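PDB 4M7U: dihydrofolate reductase from Enterococcus faecalis, which catalyses the NADPH-dependent reduction of 7,8-dihydrofolate to tetrahydrofolate, a step probably essential for making glycine, purines and DNA precursors. Local coordinates for residues Met58-Leu63 with Pro75-Glu80; Glu90-Ala95 with Lys112-Ala117. One frame throughout, in Å; residues are numbered along the deposited sequence.

Contact 1 (Met58-Leu63 with Pro75-Glu80); sequences MGCRPL and PDYQAE
The hydroxyl of Tyr-77 is hydrogen-bonded to the carboxylate of Glu-56 and also meets the thiol of Cys-60. Across the contact, Cys-60 SG stands 4.1 Å from Tyr-77 OH, a loose van der Waals approach lying roughly beyond the end of the C-O bond. With CG anti to the backbone N (chi1 -167°), the phenol of Tyr-77 reaches out to this meeting, and the bond to Glu-56 holds its far end in place. A second touch involves backbone. The carbonyl of Glu-80 points at one edge of the Pro-62 ring, where Glu-80 O lies 3.3 Å from Pro-62 CD and, in nearly equal contact, 3.4 Å from Pro-62 CG. Cys-60 owes its position to the end of helix 52-57, a Schellman motif in which Gly-59, with positive phi, is the C-prime residue. There Cys-60 N bonds to Phe-55 O and Gly-59 N to Glu-56 O. Phe-55 packs against Cys-60, Tyr-77 and Ala-79, while the Tyr-77 side chain also lies beside Arg-52 and Thr-72, both NADP(+)-binding residues, and about 6 Å from the nearest atom of the cofactor. This small surface contact thus sets the loop leaving helix 52-57 against the one that joins strands 67-71 and 83-85.

Contact 2 (Glu90-Ala95 with Lys112-Ala117); sequences EILAYA and KELIPA. With NAP (NADP nicotinamide-adenine-dinucleotide phosphate), chain B.
Ile-91 and Leu-92 meet Leu-114 and Ala-117 through methyl groups alone, and these apolar touches make up the whole of the direct contact between the two helical segments. Both methyls of Leu-114 face Ile-91 CG2, with Leu-114 CD1 lying 4.3 Å from it, and Leu-114 CD2 also meets Leu-92 CD2 at 4.1 Å. The two leucine side chains run past one another in opposite directions. Leu-92 holds CG anti to its carbonyl carbon (chi1 -66°), and from there the same CD2 methyl also meets Ala-117 CB at 3.9 Å, so that one branch lies against two residues of the partner.

A backbone turn places the Ala-117 methyl: a bond of 2.9 Å from Ala-117 N to Leu-114 O closes a 3-10 turn from Leu-114 to Ala-117 and brings that methyl to the side facing Leu-92. Both helices are connections between parallel strands. Helix 88-97 links strands 83-85 and 101-104, and helix 108-114 links 101-104 and 120-126, giving two beta-alpha-beta units that share strand 101-104. Helix 88-97 packs on the sheet through Leu-92, which rests on Leu-10, and Ile-91, which reaches Ile-69 and Leu-71; Ile-115 of the 3-10 segment 115-117 lies on Ala-12 of strand 9-17.

On the cofactor side, Glu-113 accepts a bent hydrogen bond from the adenine amino group, 2.9 Å from N6A of NADP to Glu-113 OE2, with an angle of 143° at the hydrogen. The Glu-113 chain is extended beyond CG, which carries its carboxylate out to the base. Near the start of the same helix, the backbone nitrogens of Gly-107 and Ser-108 also bind NADP.

From the N terminus, strand 9-17, helix 33-43, strand 47-51 and helix 52-57 precede the first closure. Contact 1 then closes a short loop from 58-63 to 75-80 that holds strand 67-71. The chain continues through strand 83-85 into helix 88-97, where contact 2 opens; its longer loop takes in strand 101-104 and most of helix 108-114 before closing at 112-117. The loops follow in series, neither nesting nor crossing. The centres of contacts 1 and 2 are about 19 Å apart, with nearest atoms about 9 Å apart. Contact 1 joins surface loops near the cofactor, whereas contact 2 joins two helices packed on the sheet.

Contact 1 (Met58-Leu63 with Pro75-Glu80)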
loop_
_atom_site.group_PDB
_atom_site.type_symbol
_atom_site.label_atom_id
_atom_site.label_comp_id
_atom_site.label_asym_id
_atom_site.label_seq_id
_atom_site.Cartn_x
_atom_site.Cartn_y
_atom_site.Cartn_z
ATOM N N MET A 58 3.552 12.453 -2.598
ATOM C CA MET A 58 4.562 12.369 -1.545
ATOM C C MET A 58 5.765 13.259 -1.870
ATOM O O MET A 58 6.839 13.099 -1.287
ATOM C CB MET A 58 5.073 10.922 -1.406
ATOM C CG MET A 58 4.050 9.881 -0.959
ATOM S SD MET A 58 4.786 8.225 -0.765
ATOM C CE MET A 58 5.257 8.223 0.973
ATOM N N GLY A 59 5.602 14.171 -2.821
ATOM C CA GLY A 59 6.695 15.044 -3.214
ATOM C C GLY A 59 7.833 14.319 -3.910
ATOM O O GLY A 59 8.987 14.765 -3.853
ATOM N N CYS A 60 7.510 13.201 -4.562
ATOM C CA CYS A 60 8.492 12.441 -5.342
ATOM C C CYS A 60 9.737 12.076 -4.541
ATOM O O CYS A 60 10.855 12.207 -5.038
ATOM C CB CYS A 60 8.920 13.224 -6.587
ATOM S SG CYS A 60 7.616 13.502 -7.795
ATOM N N ARG A 61 9.542 11.610 -3.311
ATOM C CA ARG A 61 10.654 11.294 -2.417
ATOM C C ARG A 61 10.633 9.829 -2.007
ATOM O O ARG A 61 9.616 9.327 -1.542
ATOM C CB ARG A 61 10.577 12.176 -1.167
ATOM C CG ARG A 61 11.655 11.896 -0.127
ATOM C CD ARG A 61 13.045 12.199 -0.673
ATOM N NE ARG A 61 13.235 13.615 -1.003
ATOM C CZ ARG A 61 13.955 14.470 -0.276
ATOM N NH1 ARG A 61 14.565 14.058 0.831
ATOM N NH2 ARG A 61 14.074 15.737 -0.660
ATOM N N PRO A 62 11.754 9.125 -2.183
ATOM C CA PRO A 62 11.721 7.731 -1.719
ATOM C C PRO A 62 12.056 7.605 -0.233
ATOM O O PRO A 62 12.836 8.406 0.288
ATOM C CB PRO A 62 12.799 7.052 -2.567
ATOM C CG PRO A 62 13.756 8.170 -2.921
ATOM C CD PRO A 62 12.906 9.407 -3.058
ATOM N N LEU A 63 11.461 6.624 0.441
ATOM C CA LEU A 63 11.808 6.350 1.833
ATOM C C LEU A 63 13.126 5.585 1.867
ATOM O O LEU A 63 13.334 4.652 1.087
ATOM C CB LEU A 63 10.706 5.543 2.522
ATOM C CG LEU A 63 9.305 6.157 2.557
ATOM C CD1 LEU A 63 8.285 5.171 3.113
ATOM C CD2 LEU A 63 9.303 7.428 3.383
ATOM N N PRO A 75 6.928 6.046 -20.751
ATOM C CA PRO A 75 8.202 5.335 -20.952
ATOM C C PRO A 75 9.395 6.145 -20.483
ATOM O O PRO A 75 10.464 5.586 -20.226
ATOM C CB PRO A 75 8.307 5.200 -22.479
ATOM C CG PRO A 75 6.979 5.592 -23.015
ATOM C CD PRO A 75 6.342 6.496 -22.020
ATOM N N ASP A 76 9.217 7.460 -20.405
ATOM C CA ASP A 76 10.320 8.356 -20.105
ATOM C C ASP A 76 10.301 8.875 -18.672
ATOM O O ASP A 76 11.116 9.715 -18.303
ATOM C CB ASP A 76 10.297 9.538 -21.070
ATOM C CG ASP A 76 10.439 9.102 -22.506
ATOM O OD1 ASP A 76 11.185 8.128 -22.743
ATOM O OD2 ASP A 76 9.799 9.717 -23.390
ATOM N N TYR A 77 9.379 8.380 -17.858
ATOM C CA TYR A 77 9.270 8.905 -16.510
ATOM C C TYR A 77 10.502 8.527 -15.703
ATOM O O TYR A 77 10.851 7.345 -15.588
ATOM C CB TYR A 77 8.020 8.366 -15.825
ATOM C CG TYR A 77 7.672 9.096 -14.554
ATOM C CD1 TYR A 77 6.896 10.248 -14.589
ATOM C CD2 TYR A 77 8.113 8.637 -13.325
ATOM C CE1 TYR A 77 6.568 10.920 -13.431
ATOM C CE2 TYR A 77 7.790 9.301 -12.151
ATOM C CZ TYR A 77 7.022 10.437 -12.209
ATOM O OH TYR A 77 6.695 11.105 -11.050
ATOM N N GLN A 78 11.178 9.525 -15.151
ATOM C CA GLN A 78 12.202 9.220 -14.157
ATOM C C GLN A 78 12.058 10.114 -12.934
ATOM O O GLN A 78 11.586 11.250 -13.017
ATOM C CB GLN A 78 13.630 9.253 -14.734
ATOM C CG GLN A 78 14.002 8.056 -15.634
ATOM C CD GLN A 78 13.828 6.700 -14.945
ATOM O OE1 GLN A 78 13.978 6.583 -13.729
ATOM N NE2 GLN A 78 13.489 5.672 -15.729
ATOM N N ALA A 79 12.422 9.553 -11.790
ATOM C CA ALA A 79 12.366 10.254 -10.533
ATOM C C ALA A 79 13.643 9.912 -9.788
ATOM O O ALA A 79 14.452 9.107 -10.258
ATOM C CB ALA A 79 11.159 9.817 -9.746
ATOM N N GLU A 80 13.828 10.514 -8.623
ATOM C CA GLU A 80 15.050 10.275 -7.876
ATOM C C GLU A 80 14.925 9.057 -6.972
ATOM O O GLU A 80 13.996 8.967 -6.171
ATOM C CB GLU A 80 15.440 11.521 -7.071
ATOM C CG GLU A 80 15.602 12.787 -7.930
ATOM C CD GLU A 80 16.530 12.590 -9.127
ATOM O OE1 GLU A 80 17.623 11.998 -8.954
ATOM O OE2 GLU A 80 16.163 13.027 -10.245
#

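Contact 2 (Glu90-Ala95 with Lys112-Ala117)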
loop_
_atom_site.group_PDB
_atom_site.type_symbol
_atom_site.label_atom_id
_atom_site.label_comp_id
_atom_site.label_asym_id
_atom_site.label_seq_id
_atom_site.Cartn_x
_atom_site.Cartn_y
_atom_site.Cartn_z
ATOM N N GLU A 90 5.098 -6.514 -15.291
ATOM C CA GLU A 90 6.458 -6.144 -14.907
ATOM C C GLU A 90 6.630 -6.157 -13.386
ATOM O O GLU A 90 7.635 -6.660 -12.883
ATOM C CB GLU A 90 6.808 -4.761 -15.480
ATOM C CG GLU A 90 8.285 -4.540 -15.795
ATOM C CD GLU A 90 8.582 -3.114 -16.277
ATOM O OE1 GLU A 90 7.670 -2.467 -16.837
ATOM O OE2 GLU A 90 9.724 -2.628 -16.080
ATOM N N ILE A 91 5.647 -5.612 -12.661
ATOM C CA ILE A 91 5.635 -5.665 -11.197
ATOM C C ILE A 91 5.653 -7.120 -10.720
ATOM O O ILE A 91 6.423 -7.486 -9.835
ATOM C CB ILE A 91 4.381 -4.977 -10.598
ATOM C CG1 ILE A 91 4.345 -3.481 -10.934
ATOM C CG2 ILE A 91 4.320 -5.185 -9.077
ATOM C CD1 ILE A 91 5.504 -2.686 -10.362
ATOM N N LEU A 92 4.808 -7.957 -11.315
ATOM C CA LEU A 92 4.720 -9.360 -10.889
ATOM C C LEU A 92 6.010 -10.150 -11.149
ATOM O O LEU A 92 6.364 -11.057 -10.384
ATOM C CB LEU A 92 3.508 -10.038 -11.532
ATOM C CG LEU A 92 2.169 -9.470 -11.051
ATOM C CD1 LEU A 92 0.990 -10.156 -11.735
ATOM C CD2 LEU A 92 2.065 -9.604 -9.539
ATOM N N ALA A 93 6.727 -9.789 -12.211
ATOM C CA ALA A 93 7.968 -10.477 -12.537
ATOM C C ALA A 93 9.062 -10.135 -11.537
ATOM O O ALA A 93 9.857 -10.999 -11.148
ATOM C CB ALA A 93 8.410 -10.142 -13.956
ATOM N N TYR A 94 9.118 -8.868 -11.139
ATOM C CA TYR A 94 10.035 -8.434 -10.085
ATOM C C TYR A 94 9.701 -9.142 -8.763
ATOM O O TYR A 94 10.595 -9.656 -8.079
ATOM C CB TYR A 94 9.943 -6.916 -9.895
ATOM C CG TYR A 94 10.721 -6.389 -8.696
ATOM C CD1 TYR A 94 12.007 -5.887 -8.845
ATOM C CD2 TYR A 94 10.160 -6.375 -7.420
ATOM C CE1 TYR A 94 12.719 -5.390 -7.751
ATOM C CE2 TYR A 94 10.866 -5.893 -6.324
ATOM C CZ TYR A 94 12.140 -5.395 -6.496
ATOM O OH TYR A 94 12.837 -4.911 -5.406
ATOM N N ALA A 95 8.414 -9.147 -8.407
ATOM C CA ALA A 95 7.948 -9.737 -7.146
ATOM C C ALA A 95 8.242 -11.237 -7.062
ATOM O O ALA A 95 8.585 -11.759 -6.003
ATOM C CB ALA A 95 6.462 -9.478 -6.965
ATOM N N LYS A 112 -6.701 -1.763 -6.877
ATOM C CA LYS A 112 -7.686 -2.516 -7.656
ATOM C C LYS A 112 -7.039 -3.528 -8.618
ATOM O O LYS A 112 -7.565 -4.618 -8.815
ATOM C CB LYS A 112 -8.569 -1.545 -8.437
ATOM C CG LYS A 112 -9.859 -2.135 -8.986
ATOM C CD LYS A 112 -10.520 -1.144 -9.942
ATOM C CE LYS A 112 -12.002 -0.984 -9.642
ATOM N NZ LYS A 112 -12.722 -2.273 -9.787
ATOM N N GLU A 113 -5.897 -3.171 -9.208
ATOM C CA GLU A 113 -5.215 -4.060 -10.153
ATOM C C GLU A 113 -4.425 -5.148 -9.492
ATOM O O GLU A 113 -4.276 -6.232 -10.049
ATOM C CB GLU A 113 -4.170 -3.291 -10.952
ATOM C CG GLU A 113 -4.677 -2.196 -11.780
ATOM C CD GLU A 113 -3.528 -1.421 -12.351
ATOM O OE1 GLU A 113 -2.607 -1.061 -11.567
ATOM O OE2 GLU A 113 -3.532 -1.213 -13.583
ATOM N N LEU A 114 -3.853 -4.840 -8.335
ATOM C CA LEU A 114 -2.826 -5.711 -7.768
ATOM C C LEU A 114 -3.302 -6.494 -6.555
ATOM O O LEU A 114 -2.708 -7.516 -6.200
ATOM C CB LEU A 114 -1.549 -4.909 -7.465
ATOM C CG LEU A 114 -0.699 -4.728 -8.738
ATOM C CD1 LEU A 114 0.350 -3.643 -8.572
ATOM C CD2 LEU A 114 -0.025 -6.050 -9.074
ATOM N N ILE A 115 -4.374 -6.031 -5.920
ATOM C CA ILE A 115 -4.957 -6.821 -4.832
ATOM C C ILE A 115 -5.318 -8.264 -5.240
ATOM O O ILE A 115 -5.073 -9.180 -4.462
ATOM C CB ILE A 115 -6.086 -6.077 -4.080
ATOM C CG1 ILE A 115 -5.445 -5.065 -3.124
ATOM C CG2 ILE A 115 -6.978 -7.052 -3.311
ATOM C CD1 ILE A 115 -6.397 -4.321 -2.245
ATOM N N PRO A 116 -5.839 -8.482 -6.477
ATOM C CA PRO A 116 -6.040 -9.886 -6.882
ATOM C C PRO A 116 -4.771 -10.756 -6.829
ATOM O O PRO A 116 -4.905 -11.975 -6.742
ATOM C CB PRO A 116 -6.532 -9.761 -8.328
ATOM C CG PRO A 116 -7.284 -8.461 -8.331
ATOM C CD PRO A 116 -6.428 -7.553 -7.464
ATOM N N ALA A 117 -3.580 -10.153 -6.873
ATOM C CA ALA A 117 -2.327 -10.913 -6.766
ATOM C C ALA A 117 -1.734 -10.919 -5.346
ATOM O O ALA A 117 -0.675 -11.507 -5.111
ATOM C CB ALA A 117 -1.297 -10.411 -7.767
HETATM P PA NAP B . -2.514 6.051 -8.144
HETATM O O1A NAP B . -3.088 4.600 -8.118
HETATM O O2A NAP B . -1.548 6.303 -7.002
HETATM O O5B NAP B . -1.709 6.265 -9.470
HETATM C C5B NAP B . -2.338 6.103 -10.707
HETATM C C4B NAP B . -1.340 6.080 -11.820
HETATM O O4B NAP B . -0.288 5.018 -11.717
HETATM C C3B NAP B . -1.767 6.140 -13.267
HETATM O O3B NAP B . -2.394 7.255 -13.781
HETATM C C2B NAP B . -0.565 5.621 -13.963
HETATM O O2B NAP B . 0.470 6.481 -14.270
HETATM C C1B NAP B . -0.328 4.420 -13.074
HETATM N N9A NAP B . -0.556 3.015 -13.219
HETATM C C8A NAP B . -1.431 2.317 -12.493
HETATM N N7A NAP B . -1.491 1.008 -13.052
HETATM C C5A NAP B . -0.640 0.969 -14.158
HETATM C C6A NAP B . -0.330 -0.060 -15.057
HETATM N N6A NAP B . -0.945 -1.353 -14.904
HETATM N N1A NAP B . 0.535 0.191 -16.035
HETATM C C2A NAP B . 1.126 1.422 -16.171
HETATM N N3A NAP B . 0.818 2.447 -15.280
HETATM C C4A NAP B . -0.058 2.187 -14.297
HETATM O O3 NAP B . -3.662 7.137 -8.147
HETATM P PN NAP B . -5.124 6.942 -7.562
HETATM O O1N NAP B . -5.924 5.953 -8.467
HETATM O O2N NAP B . -5.119 6.431 -6.138
HETATM O O5D NAP B . -5.749 8.397 -7.555
HETATM C C5D NAP B . -4.851 9.474 -7.425
HETATM C C4D NAP B . -5.237 10.801 -8.052
HETATM O O4D NAP B . -6.495 10.906 -8.827
HETATM C C3D NAP B . -5.093 12.105 -7.266
HETATM O O3D NAP B . -4.178 12.995 -7.630
HETATM C C2D NAP B . -6.497 12.617 -7.111
HETATM O O2D NAP B . -6.749 13.945 -6.836
HETATM C C1D NAP B . -7.316 11.947 -8.195
HETATM N N1N NAP B . -8.754 11.840 -8.233
HETATM C C2N NAP B . -9.711 12.934 -8.287
HETATM C C3N NAP B . -11.209 12.645 -8.446
HETATM C C7N NAP B . -12.010 13.675 -9.154
HETATM O O7N NAP B . -11.509 14.240 -10.118
HETATM N N7N NAP B . -13.123 14.276 -8.494
HETATM C C4N NAP B . -11.767 11.222 -8.191
HETATM C C5N NAP B . -10.678 10.170 -7.842
HETATM C C6N NAP B . -9.193 10.562 -7.727
HETATM P P2B NAP B . 0.392 7.261 -15.633
HETATM O O1X NAP B . -0.895 8.150 -15.645
HETATM O O2X NAP B . 1.642 8.191 -15.718
HETATM O O3X NAP B . 0.346 6.262 -16.765
#